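Local coordinates for protein malate oxidoreductase (Thermotoga maritima, PDB 1VL6) that probably catalyses the NAD-dependent oxidative decarboxylation of malate to pyruvate, as a malic enzyme built from an N-terminal malic-enzyme domain and an NAD-binding domain, at residues 91-96 and 113-118; 127-132 and 157-162; 192-197 and 218-223; 262-267 and 282-287. All blocks are in the same frame, centred on the assembly; numbering follows the deposited sequence.

Interaction 1: residues 91-96 and 113-118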
loop_
_atom_site.group_PDB
_atom_site.type_symbol
_atom_site.label_atom_id
_atom_site.label_comp_id
_atom_site.label_asym_id
_atom_site.label_seq_id
_atom_site.Cartn_x
_atom_site.Cartn_y
_atom_site.Cartn_z
ATOM N N GLY A 91 16.520 -2.329 -21.508
ATOM C CA GLY A 91 16.452 -3.720 -21.201
ATOM C C GLY A 91 16.667 -3.872 -19.731
ATOM O O GLY A 91 16.105 -4.777 -19.127
ATOM N N ALA A 92 17.496 -2.996 -19.145
ATOM C CA ALA A 92 17.810 -3.138 -17.727
ATOM C C ALA A 92 16.621 -2.773 -16.858
ATOM O O ALA A 92 16.471 -3.323 -15.775
ATOM C CB ALA A 92 19.026 -2.316 -17.334
ATOM N N LEU A 93 15.770 -1.866 -17.323
ATOM C CA LEU A 93 14.752 -1.283 -16.444
ATOM C C LEU A 93 13.843 -2.309 -15.767
ATOM O O LEU A 93 13.654 -2.232 -14.564
ATOM C CB LEU A 93 13.929 -0.205 -17.152
ATOM C CG LEU A 93 12.851 0.484 -16.299
ATOM C CD1 LEU A 93 13.487 1.206 -15.168
ATOM C CD2 LEU A 93 11.997 1.464 -17.110
ATOM N N PRO A 94 13.277 -3.265 -16.491
ATOM C CA PRO A 94 12.415 -4.241 -15.849
ATOM C C PRO A 94 13.199 -5.125 -14.871
ATOM O O PRO A 94 12.633 -5.647 -13.901
ATOM C CB PRO A 94 11.857 -5.033 -17.018
ATOM C CG PRO A 94 12.833 -4.854 -18.052
ATOM C CD PRO A 94 13.368 -3.511 -17.930
ATOM N N VAL A 95 14.493 -5.256 -15.106
ATOM C CA VAL A 95 15.318 -6.005 -14.189
ATOM C C VAL A 95 15.536 -5.190 -12.902
ATOM O O VAL A 95 15.383 -5.687 -11.789
ATOM C CB VAL A 95 16.636 -6.443 -14.863
ATOM C CG1 VAL A 95 17.433 -7.294 -13.943
ATOM C CG2 VAL A 95 16.323 -7.214 -16.164
HETATM N N MSE A 96 15.841 -3.913 -13.046
HETATM C CA MSE A 96 16.032 -3.092 -11.855
HETATM C C MSE A 96 14.701 -2.934 -11.080
HETATM O O MSE A 96 14.685 -2.797 -9.870
HETATM C CB MSE A 96 16.647 -1.755 -12.222
HETATM C CG MSE A 96 17.980 -1.822 -12.987
HETATM SE SE MSE A 96 19.224 -3.169 -12.268
HETATM C CE MSE A 96 19.845 -3.995 -13.836
ATOM N N PRO A 113 14.669 2.341 -9.270
ATOM C CA PRO A 113 15.563 2.078 -10.372
ATOM C C PRO A 113 16.034 3.331 -11.035
ATOM O O PRO A 113 15.212 4.167 -11.399
ATOM C CB PRO A 113 14.712 1.301 -11.368
ATOM C CG PRO A 113 13.454 1.031 -10.688
ATOM C CD PRO A 113 13.278 1.975 -9.594
ATOM N N ILE A 114 17.356 3.434 -11.184
ATOM C CA ILE A 114 17.982 4.481 -11.897
ATOM C C ILE A 114 18.876 3.906 -12.976
ATOM O O ILE A 114 20.024 3.531 -12.729
ATOM C CB ILE A 114 18.711 5.348 -10.925
ATOM C CG1 ILE A 114 17.679 6.218 -10.212
ATOM C CG2 ILE A 114 19.691 6.284 -11.655
ATOM C CD1 ILE A 114 18.183 6.751 -8.942
ATOM N N CYS A 115 18.297 3.820 -14.165
ATOM C CA CYS A 115 18.894 3.233 -15.316
ATOM C C CYS A 115 19.336 4.359 -16.244
ATOM O O CYS A 115 18.507 5.132 -16.789
ATOM C CB CYS A 115 17.856 2.355 -16.017
ATOM S SG CYS A 115 17.531 0.735 -15.240
ATOM N N LEU A 116 20.645 4.427 -16.460
ATOM C CA LEU A 116 21.289 5.566 -17.085
ATOM C C LEU A 116 21.604 5.302 -18.533
ATOM O O LEU A 116 22.086 4.217 -18.863
ATOM C CB LEU A 116 22.602 5.851 -16.378
ATOM C CG LEU A 116 22.369 6.070 -14.889
ATOM C CD1 LEU A 116 23.725 6.117 -14.161
ATOM C CD2 LEU A 116 21.525 7.333 -14.661
ATOM N N SER A 117 21.379 6.293 -19.390
ATOM C CA SER A 117 21.815 6.175 -20.783
ATOM C C SER A 117 23.232 6.689 -20.986
ATOM O O SER A 117 23.528 7.227 -22.017
ATOM C CB SER A 117 20.865 6.888 -21.750
ATOM O OG SER A 117 20.574 8.205 -21.297
ATOM N N GLU A 118 24.113 6.507 -20.014
ATOM C CA GLU A 118 25.481 6.958 -20.134
ATOM C C GLU A 118 26.324 5.820 -19.663
ATOM O O GLU A 118 26.030 5.207 -18.646
ATOM C CB GLU A 118 25.726 8.209 -19.274
ATOM C CG GLU A 118 27.194 8.650 -19.162
ATOM C CD GLU A 118 27.792 9.015 -20.499
ATOM O OE1 GLU A 118 27.373 10.050 -21.057
ATOM O OE2 GLU A 118 28.662 8.257 -21.005
#
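The puckered pyrrolidine ring of Pro113 is the only ring in the contact between residues 91-96 and 113-118 to touch across it, and it meets the helix with the edge formed by CB and CG. CB lies 3.7 Å from CB of Met96 and also receives CD1 of Leu93, whose side chain crosses the ring obliquely; CG sits beside the carbonyl group of Met96. Elsewhere the ring touches Ile26 and Glu97. The contact belongs to a beta-alpha-beta unit made of strand 71-76, helix 89-107 and strand 110-115, and it packs the helix against its returning strand. The axes of the two short segments approach to 8.3 Å and run nearly antiparallel, at 164°.

Cys115 forms the other half of the interface. Its side chain points at the helix, and SG settles among Ala92, Leu93 and Met96, with CB of Ala92 4.0 Å away and CD1 of Leu93 at 4.1 Å. Leu93 reaches the strand because its CG stands opposite the backbone N (chi1 -179°), which carries CD1 between the sulfur and the proline. Selenomethionine Met96 touches the strand with the root of its side chain; beyond CG the chain bends off toward Val74 and Ser76 of the neighbouring strand 71-76.

The strand segment is itself covered by the second subunit, where Ser134 OG bonds to the backbone N of Cys115, and Leu93 packs on Thr66 of that subunit. Contact across the two segments is wholly apolar, and the thiol sulfur SG of Cys115 lies 3.6 Å from CA of Leu93.

Interaction 2: residues 127-132 and 157-162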
loop_
_atom_site.group_PDB
_atom_site.type_symbol
_atom_site.label_atom_id
_atom_site.label_comp_id
_atom_site.label_asym_id
_atom_site.label_seq_id
_atom_site.Cartn_x
_atom_site.Cartn_y
_atom_site.Cartn_z
ATOM N N ILE A 127 27.538 11.242 -12.241
ATOM C CA ILE A 127 26.082 11.229 -12.154
ATOM C C ILE A 127 25.668 10.661 -10.798
ATOM O O ILE A 127 24.849 11.188 -10.089
ATOM C CB ILE A 127 25.416 10.435 -13.318
ATOM C CG1 ILE A 127 25.620 11.121 -14.659
ATOM C CG2 ILE A 127 23.897 10.325 -13.109
ATOM C CD1 ILE A 127 25.444 10.168 -15.814
ATOM N N VAL A 128 26.251 9.562 -10.412
ATOM C CA VAL A 128 25.789 8.953 -9.199
ATOM C C VAL A 128 26.146 9.813 -7.981
ATOM O O VAL A 128 25.344 9.918 -7.046
ATOM C CB VAL A 128 26.337 7.578 -9.115
ATOM C CG1 VAL A 128 25.935 6.916 -7.807
ATOM C CG2 VAL A 128 25.884 6.796 -10.344
ATOM N N LYS A 129 27.329 10.425 -7.981
ATOM C CA LYS A 129 27.692 11.344 -6.894
ATOM C C LYS A 129 26.666 12.435 -6.715
ATOM O O LYS A 129 26.363 12.816 -5.597
ATOM C CB LYS A 129 29.028 12.006 -7.145
ATOM C CG LYS A 129 30.231 11.169 -6.716
ATOM C CD LYS A 129 31.484 11.565 -7.492
ATOM C CE LYS A 129 31.953 12.998 -7.218
ATOM N NZ LYS A 129 33.046 12.981 -6.187
ATOM N N SER A 130 26.121 12.908 -7.829
ATOM C CA SER A 130 25.187 14.008 -7.823
ATOM C C SER A 130 23.872 13.625 -7.177
ATOM O O SER A 130 23.119 14.507 -6.776
ATOM C CB SER A 130 24.922 14.502 -9.243
ATOM O OG SER A 130 24.078 13.636 -9.990
ATOM N N LEU A 131 23.606 12.320 -7.070
ATOM C CA LEU A 131 22.371 11.818 -6.515
ATOM C C LEU A 131 22.434 11.637 -5.032
ATOM O O LEU A 131 21.420 11.322 -4.434
ATOM C CB LEU A 131 22.008 10.462 -7.138
ATOM C CG LEU A 131 21.860 10.397 -8.665
ATOM C CD1 LEU A 131 21.582 8.990 -9.074
ATOM C CD2 LEU A 131 20.778 11.351 -9.217
ATOM N N GLU A 132 23.587 11.879 -4.415
ATOM C CA GLU A 132 23.725 11.585 -2.998
ATOM C C GLU A 132 22.638 12.164 -2.088
ATOM O O GLU A 132 22.216 11.477 -1.163
ATOM C CB GLU A 132 25.082 12.015 -2.468
ATOM C CG GLU A 132 25.310 11.510 -1.043
ATOM C CD GLU A 132 26.727 11.576 -0.579
ATOM O OE1 GLU A 132 27.639 11.593 -1.427
ATOM O OE2 GLU A 132 26.908 11.587 0.647
ATOM N N GLU A 157 34.602 5.459 -2.049
ATOM C CA GLU A 157 35.592 6.365 -1.452
ATOM C C GLU A 157 35.050 7.787 -1.310
ATOM O O GLU A 157 35.306 8.457 -0.303
ATOM C CB GLU A 157 36.834 6.462 -2.312
ATOM C CG GLU A 157 38.024 5.589 -1.916
ATOM C CD GLU A 157 39.095 5.412 -3.048
ATOM O OE1 GLU A 157 39.156 6.247 -4.044
ATOM O OE2 GLU A 157 39.872 4.396 -2.945
ATOM N N GLU A 158 34.315 8.251 -2.324
ATOM C CA GLU A 158 33.941 9.654 -2.428
ATOM C C GLU A 158 32.551 10.005 -1.903
ATOM O O GLU A 158 32.247 11.176 -1.687
ATOM C CB GLU A 158 34.089 10.114 -3.871
ATOM C CG GLU A 158 35.526 10.083 -4.355
ATOM C CD GLU A 158 35.685 10.351 -5.837
ATOM O OE1 GLU A 158 34.781 10.955 -6.446
ATOM O OE2 GLU A 158 36.741 9.948 -6.383
HETATM N N MSE A 159 31.681 9.022 -1.730
HETATM C CA MSE A 159 30.338 9.313 -1.242
HETATM C C MSE A 159 30.238 9.014 0.235
HETATM O O MSE A 159 31.055 8.328 0.799
HETATM C CB MSE A 159 29.285 8.524 -2.020
HETATM C CG MSE A 159 29.237 8.871 -3.535
HETATM SE SE MSE A 159 27.815 7.913 -4.504
HETATM C CE MSE A 159 26.379 8.923 -3.736
ATOM N N ASN A 160 29.235 9.588 0.863
ATOM C CA ASN A 160 29.022 9.418 2.289
ATOM C C ASN A 160 27.752 8.699 2.580
ATOM O O ASN A 160 27.161 8.921 3.598
ATOM C CB ASN A 160 28.954 10.776 2.956
ATOM C CG ASN A 160 30.305 11.371 3.144
ATOM O OD1 ASN A 160 30.642 12.371 2.518
ATOM N ND2 ASN A 160 31.117 10.732 3.964
ATOM N N ILE A 161 27.299 7.928 1.617
ATOM C CA ILE A 161 26.292 6.950 1.833
ATOM C C ILE A 161 26.911 5.673 1.310
ATOM O O ILE A 161 27.810 5.750 0.496
ATOM C CB ILE A 161 25.004 7.270 1.075
ATOM C CG1 ILE A 161 25.245 7.498 -0.440
ATOM C CG2 ILE A 161 24.371 8.417 1.663
ATOM C CD1 ILE A 161 23.936 7.653 -1.281
ATOM N N PRO A 162 26.494 4.518 1.803
ATOM C CA PRO A 162 27.108 3.280 1.391
ATOM C C PRO A 162 26.835 3.025 -0.087
ATOM O O PRO A 162 25.785 3.449 -0.612
ATOM C CB PRO A 162 26.415 2.212 2.285
ATOM C CG PRO A 162 25.103 2.816 2.661
ATOM C CD PRO A 162 25.452 4.298 2.817
#
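Glu132 and selenomethionine Met159 run alongside each other head to tail, and with Lys129 they bury most of the surface between residues 127-132 and 157-162. The methyl CE of Met159 lies 3.6 Å from CB of Glu132, while the carboxylate at the far end of the glutamate reaches back over the start of the methionine side chain, OE1 standing 3.5 Å from Met159 CB. With CG anti to the backbone N (chi1 -171°) and the chain extended beyond it, the carboxylate reaches Asn160. It receives the backbone N of that residue: OE2 at 3.1 Å, approached from above the carboxylate plane, and OE1 by a weak, longer bond. Met159, the first residue to leave helical geometry after helix 147-158, turns its selenium across Val128, with SE 3.9 Å from CG1, and also packs on Ile138 of strand 137-140.

An alanine at Glu132 would keep the CB that meets the methionine methyl but has no carboxylate, and the N-H of Asn160 would probably be left without this acceptor and CG1 of Ile161 without the CG it packs on.

Lys129 passes CG of Met159 with its own CG and then bends at its last two torsions, so that NZ meets Glu158 OE1 at 2.7 Å in a salt bridge on the anti side of the carboxylate. Glu158 OE2 has a second partner in Arg154. The contact thus joins the ends of helices 121-130 and 147-158 by a methionine packed between a salt bridge on one hand and a carboxylate-to-backbone bond on the other, and the two cations on Glu158 are likely to keep it ionised.

Interaction 3: residues 192-197 and 218-223; sequences EVKVVV and NVVAVD
Lys194 lies alongside Asn218, the two running out together from the same face of the sheet, and its CG packs 3.7 Å from ND2 of the amide. Further out the extended lysine crosses Val220, CE resting near CG2, before NZ bonds to the backbone oxygens of Ala260 and Glu262. The same face continues with Val196, whose CG1 meets CG2 of Val222 at 3.8 Å; helix 257-261 covers it through Ala260. On the reverse face Val197 CG2 crosses Val219 CG1 at 4.1 Å, beneath helix 202-214, where Leu211 touches Val197 and Val208 touches Val219.

These are the two strands of a Rossmann-type beta-alpha-beta unit, strand 194-198, helix 202-214 and strand 218-223, with a glycine pattern (Gly199, Gly201, Gly204) consistent with dinucleotide binding. They run parallel, 19° apart. Val195 and Val197 each turn both N-H and C=O to strand 218-223: Val195 N bonds to Asn218 O at 3.0 Å and Val220 N to Val195 O at 2.8 Å, followed by Val197 N to Val220 O and Val222 N to Val197 O. Just past the ladder, OD2 of Asp223 bonds to the backbone N of Ile200, in the turn that carries the glycines.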
loop_
_atom_site.group_PDB
_atom_site.type_symbol
_atom_site.label_atom_id
_atom_site.label_comp_id
_atom_site.label_asym_id
_atom_site.label_seq_id
_atom_site.Cartn_x
_atom_site.Cartn_y
_atom_site.Cartn_z
ATOM N N GLU A 192 45.524 -25.119 3.514
ATOM C CA GLU A 192 46.107 -26.210 2.705
ATOM C C GLU A 192 45.390 -26.535 1.414
ATOM O O GLU A 192 45.971 -27.154 0.573
ATOM C CB GLU A 192 46.245 -27.484 3.506
ATOM C CG GLU A 192 47.024 -27.272 4.806
ATOM C CD GLU A 192 47.275 -28.552 5.540
ATOM O OE1 GLU A 192 46.585 -29.551 5.240
ATOM O OE2 GLU A 192 48.165 -28.553 6.409
ATOM N N VAL A 193 44.173 -26.059 1.207
ATOM C CA VAL A 193 43.429 -26.405 -0.005
ATOM C C VAL A 193 43.811 -25.606 -1.241
ATOM O O VAL A 193 44.130 -24.413 -1.129
ATOM C CB VAL A 193 41.887 -26.271 0.167
ATOM C CG1 VAL A 193 41.406 -27.330 1.074
ATOM C CG2 VAL A 193 41.514 -24.913 0.684
ATOM N N LYS A 194 43.730 -26.274 -2.404
ATOM C CA LYS A 194 43.901 -25.636 -3.695
ATOM C C LYS A 194 42.518 -25.316 -4.251
ATOM O O LYS A 194 41.704 -26.238 -4.442
ATOM C CB LYS A 194 44.612 -26.582 -4.633
ATOM C CG LYS A 194 44.827 -26.106 -6.067
ATOM C CD LYS A 194 45.409 -27.215 -6.993
ATOM C CE LYS A 194 46.236 -26.621 -8.153
ATOM N NZ LYS A 194 46.341 -27.530 -9.341
ATOM N N VAL A 195 42.266 -24.033 -4.508
ATOM C CA VAL A 195 40.998 -23.581 -4.975
ATOM C C VAL A 195 41.137 -22.926 -6.325
ATOM O O VAL A 195 41.872 -21.956 -6.455
ATOM C CB VAL A 195 40.444 -22.526 -4.056
ATOM C CG1 VAL A 195 39.015 -22.106 -4.537
ATOM C CG2 VAL A 195 40.431 -23.023 -2.612
ATOM N N VAL A 196 40.427 -23.447 -7.334
ATOM C CA VAL A 196 40.495 -22.906 -8.669
ATOM C C VAL A 196 39.313 -21.983 -8.858
ATOM O O VAL A 196 38.191 -22.433 -8.734
ATOM C CB VAL A 196 40.439 -23.996 -9.728
ATOM C CG1 VAL A 196 40.292 -23.366 -11.103
ATOM C CG2 VAL A 196 41.691 -24.800 -9.724
ATOM N N VAL A 197 39.556 -20.712 -9.181
ATOM C CA VAL A 197 38.498 -19.802 -9.544
ATOM C C VAL A 197 38.552 -19.517 -11.039
ATOM O O VAL A 197 39.548 -18.993 -11.524
ATOM C CB VAL A 197 38.633 -18.495 -8.807
ATOM C CG1 VAL A 197 37.460 -17.524 -9.188
ATOM C CG2 VAL A 197 38.671 -18.734 -7.328
ATOM N N ASN A 218 46.560 -21.300 -1.562
ATOM C CA ASN A 218 46.676 -21.704 -2.937
ATOM C C ASN A 218 45.417 -21.432 -3.778
ATOM O O ASN A 218 44.649 -22.321 -4.093
ATOM C CB ASN A 218 47.071 -23.165 -3.000
ATOM C CG ASN A 218 47.554 -23.538 -4.362
ATOM O OD1 ASN A 218 47.592 -22.685 -5.266
ATOM N ND2 ASN A 218 47.933 -24.797 -4.534
ATOM N N VAL A 219 45.233 -20.185 -4.154
ATOM C CA VAL A 219 44.156 -19.823 -5.068
ATOM C C VAL A 219 44.736 -19.758 -6.465
ATOM O O VAL A 219 45.763 -19.133 -6.683
ATOM C CB VAL A 219 43.560 -18.464 -4.758
ATOM C CG1 VAL A 219 42.443 -18.134 -5.734
ATOM C CG2 VAL A 219 43.039 -18.406 -3.314
ATOM N N VAL A 220 44.071 -20.421 -7.401
ATOM C CA VAL A 220 44.507 -20.429 -8.783
ATOM C C VAL A 220 43.406 -19.816 -9.632
ATOM O O VAL A 220 42.313 -20.370 -9.709
ATOM C CB VAL A 220 44.822 -21.854 -9.237
ATOM C CG1 VAL A 220 45.291 -21.871 -10.679
ATOM C CG2 VAL A 220 45.901 -22.460 -8.337
ATOM N N ALA A 221 43.710 -18.674 -10.228
ATOM C CA ALA A 221 42.787 -17.915 -11.047
ATOM C C ALA A 221 42.909 -18.322 -12.519
ATOM O O ALA A 221 44.023 -18.511 -13.046
ATOM C CB ALA A 221 43.105 -16.455 -10.930
ATOM N N VAL A 222 41.769 -18.428 -13.194
ATOM C CA VAL A 222 41.753 -18.865 -14.592
ATOM C C VAL A 222 40.719 -18.044 -15.347
ATOM O O VAL A 222 39.650 -17.757 -14.817
ATOM C CB VAL A 222 41.414 -20.365 -14.688
ATOM C CG1 VAL A 222 41.854 -20.942 -15.998
ATOM C CG2 VAL A 222 42.058 -21.129 -13.543
ATOM N N ASP A 223 41.049 -17.664 -16.568
ATOM C CA ASP A 223 40.126 -16.964 -17.434
ATOM C C ASP A 223 40.356 -17.519 -18.865
ATOM O O ASP A 223 40.926 -18.596 -19.033
ATOM C CB ASP A 223 40.364 -15.461 -17.310
ATOM C CG ASP A 223 39.132 -14.643 -17.642
ATOM O OD1 ASP A 223 38.835 -14.507 -18.873
ATOM O OD2 ASP A 223 38.422 -14.089 -16.740
#

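Interaction 4: residues 262-267 and 282-287; sequences EGADFF and KKMSRK
Ser285 grips residues 262-267 twice: its backbone N donates to Ala264 O at 3.0 Å, and its hydroxyl OG donates to Asp265 OD1 at 2.8 Å. Both segments belong to the Rossmann-like NAD-binding region, where residues 262-267 lead into strand 266-269, and the loop of residues 282-287 precedes the neighbouring parallel strand 289-292. The backbone link is extended by Gly263, whose N bonds to Lys283 O at 2.9 Å.

Between the two bonded positions lies selenomethionine Met284. Its CB is 3.3 Å from Ala264 O, and the bend at chi3 (60°) brings CE back over the same segment, near the carbonyl carbons of Asp265 and Phe266. Met284 also packs against Ile290 of strand 289-292.

The carboxylate of Asp265 has further partners outside the loop: OD1 makes a salt bridge with Lys188 NZ, which also bonds to the backbone oxygen of Arg286 and so ties down the far part of the loop, and OD2 accepts the backbone N of Lys194 on the adjoining strand. A leucine replacing Asp265 would remove these acceptors and would probably leave the hydroxyl of Ser285 and the charge of Lys188 without their mate. Ser285 OG reaches Asp265 OD1 from well above the carboxylate plane, 65° out of it.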
loop_
_atom_site.group_PDB
_atom_site.type_symbol
_atom_site.label_atom_id
_atom_site.label_comp_id
_atom_site.label_asym_id
_atom_site.label_seq_id
_atom_site.Cartn_x
_atom_site.Cartn_y
_atom_site.Cartn_z
ATOM N N GLU A 262 44.054 -30.248 -11.673
ATOM C CA GLU A 262 44.748 -31.424 -11.174
ATOM C C GLU A 262 44.981 -31.237 -9.691
ATOM O O GLU A 262 45.641 -30.286 -9.279
ATOM C CB GLU A 262 46.064 -31.626 -11.866
ATOM C CG GLU A 262 45.941 -32.177 -13.263
ATOM C CD GLU A 262 47.242 -32.018 -14.053
ATOM O OE1 GLU A 262 48.329 -32.193 -13.444
ATOM O OE2 GLU A 262 47.178 -31.709 -15.275
ATOM N N GLY A 263 44.384 -32.120 -8.887
ATOM C CA GLY A 263 44.572 -32.093 -7.463
ATOM C C GLY A 263 43.811 -31.012 -6.747
ATOM O O GLY A 263 43.856 -30.931 -5.539
ATOM N N ALA A 264 43.082 -30.196 -7.467
ATOM C CA ALA A 264 42.357 -29.130 -6.817
ATOM C C ALA A 264 41.288 -29.665 -5.884
ATOM O O ALA A 264 40.667 -30.672 -6.156
ATOM C CB ALA A 264 41.748 -28.223 -7.867
ATOM N N ASP A 265 41.058 -28.949 -4.801
ATOM C CA ASP A 265 40.018 -29.300 -3.854
ATOM C C ASP A 265 38.694 -28.612 -4.141
ATOM O O ASP A 265 37.631 -29.150 -3.834
ATOM C CB ASP A 265 40.474 -28.908 -2.465
ATOM C CG ASP A 265 41.716 -29.640 -2.061
ATOM O OD1 ASP A 265 41.551 -30.794 -1.608
ATOM O OD2 ASP A 265 42.874 -29.163 -2.191
ATOM N N PHE A 266 38.756 -27.405 -4.699
ATOM C CA PHE A 266 37.540 -26.677 -5.052
ATOM C C PHE A 266 37.680 -26.099 -6.435
ATOM O O PHE A 266 38.795 -25.728 -6.869
ATOM C CB PHE A 266 37.296 -25.540 -4.087
ATOM C CG PHE A 266 37.020 -25.983 -2.673
ATOM C CD1 PHE A 266 38.037 -26.477 -1.880
ATOM C CD2 PHE A 266 35.764 -25.838 -2.126
ATOM C CE1 PHE A 266 37.808 -26.840 -0.584
ATOM C CE2 PHE A 266 35.532 -26.207 -0.834
ATOM C CZ PHE A 266 36.539 -26.720 -0.060
ATOM N N PHE A 267 36.557 -26.062 -7.146
ATOM C CA PHE A 267 36.453 -25.293 -8.356
ATOM C C PHE A 267 35.360 -24.314 -8.075
ATOM O O PHE A 267 34.260 -24.719 -7.646
ATOM C CB PHE A 267 36.080 -26.159 -9.567
ATOM C CG PHE A 267 35.570 -25.371 -10.771
ATOM C CD1 PHE A 267 36.451 -24.860 -11.713
ATOM C CD2 PHE A 267 34.237 -25.118 -10.929
ATOM C CE1 PHE A 267 35.999 -24.142 -12.779
ATOM C CE2 PHE A 267 33.788 -24.373 -11.997
ATOM C CZ PHE A 267 34.666 -23.892 -12.922
ATOM N N LYS A 282 37.681 -36.452 -11.761
ATOM C CA LYS A 282 38.398 -37.575 -11.231
ATOM C C LYS A 282 39.878 -37.264 -11.048
ATOM O O LYS A 282 40.555 -38.006 -10.374
ATOM C CB LYS A 282 38.183 -38.786 -12.157
ATOM C CG LYS A 282 36.697 -39.121 -12.304
ATOM C CD LYS A 282 36.356 -40.519 -12.799
ATOM C CE LYS A 282 34.819 -40.608 -13.149
ATOM N NZ LYS A 282 34.568 -41.602 -14.251
ATOM N N LYS A 283 40.399 -36.190 -11.643
ATOM C CA LYS A 283 41.818 -35.827 -11.454
ATOM C C LYS A 283 41.950 -34.738 -10.416
ATOM O O LYS A 283 43.046 -34.359 -10.080
ATOM C CB LYS A 283 42.449 -35.361 -12.733
ATOM C CG LYS A 283 42.372 -36.387 -13.845
ATOM C CD LYS A 283 43.198 -35.965 -15.086
ATOM C CE LYS A 283 42.675 -34.684 -15.714
ATOM N NZ LYS A 283 43.389 -34.445 -16.948
HETATM N N MSE A 284 40.834 -34.254 -9.883
HETATM C CA MSE A 284 40.864 -33.347 -8.740
HETATM C C MSE A 284 41.167 -34.179 -7.516
HETATM O O MSE A 284 41.233 -35.384 -7.608
HETATM C CB MSE A 284 39.508 -32.625 -8.544
HETATM C CG MSE A 284 39.139 -31.718 -9.696
HETATM SE SE MSE A 284 37.427 -30.855 -9.490
HETATM C CE MSE A 284 37.705 -29.808 -7.762
ATOM N N SER A 285 41.317 -33.564 -6.347
ATOM C CA SER A 285 41.581 -34.360 -5.147
ATOM C C SER A 285 40.354 -35.132 -4.701
ATOM O O SER A 285 39.286 -35.017 -5.284
ATOM C CB SER A 285 42.052 -33.455 -4.018
ATOM O OG SER A 285 40.967 -32.574 -3.627
ATOM N N ARG A 286 40.502 -35.887 -3.625
ATOM C CA ARG A 286 39.360 -36.592 -3.027
ATOM C C ARG A 286 38.348 -35.587 -2.456
ATOM O O ARG A 286 38.710 -34.485 -2.042
ATOM C CB ARG A 286 39.789 -37.614 -1.966
ATOM C CG ARG A 286 40.485 -38.926 -2.563
ATOM N N LYS A 287 37.078 -35.996 -2.477
ATOM C CA LYS A 287 35.939 -35.204 -2.035
ATOM C C LYS A 287 35.918 -33.791 -2.615
ATOM O O LYS A 287 35.785 -32.809 -1.910
ATOM C CB LYS A 287 35.851 -35.219 -0.519
ATOM C CG LYS A 287 35.321 -36.586 0.031
ATOM C CD LYS A 287 35.134 -36.579 1.571
ATOM C CE LYS A 287 33.973 -37.496 2.063
ATOM N NZ LYS A 287 33.377 -37.022 3.401
#

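In the fold
The four contacts form two pairs. Interactions 1 and 2, with centres 18 Å apart, follow each other along the chain and touch: Leu116 CD2 packs 4.1 Å from Ile127 CG2, and both border the second subunit. Interactions 3 and 4, with centres 11 Å apart, share the Rossmann-type sheet, where strands 194-198 and 266-269 are neighbours; Lys194 O and Asp265 N lie 2.8 Å apart, a probable hydrogen bond. The pairs are remote from each other: interactions 1 and 3 have centres about 35 Å apart, on opposite sides of the chain's centre. Interaction 3 probably lies close to the NAD site, since Val197 touches residues of the glycine pattern, and Phe267 of interaction 4 lies near it.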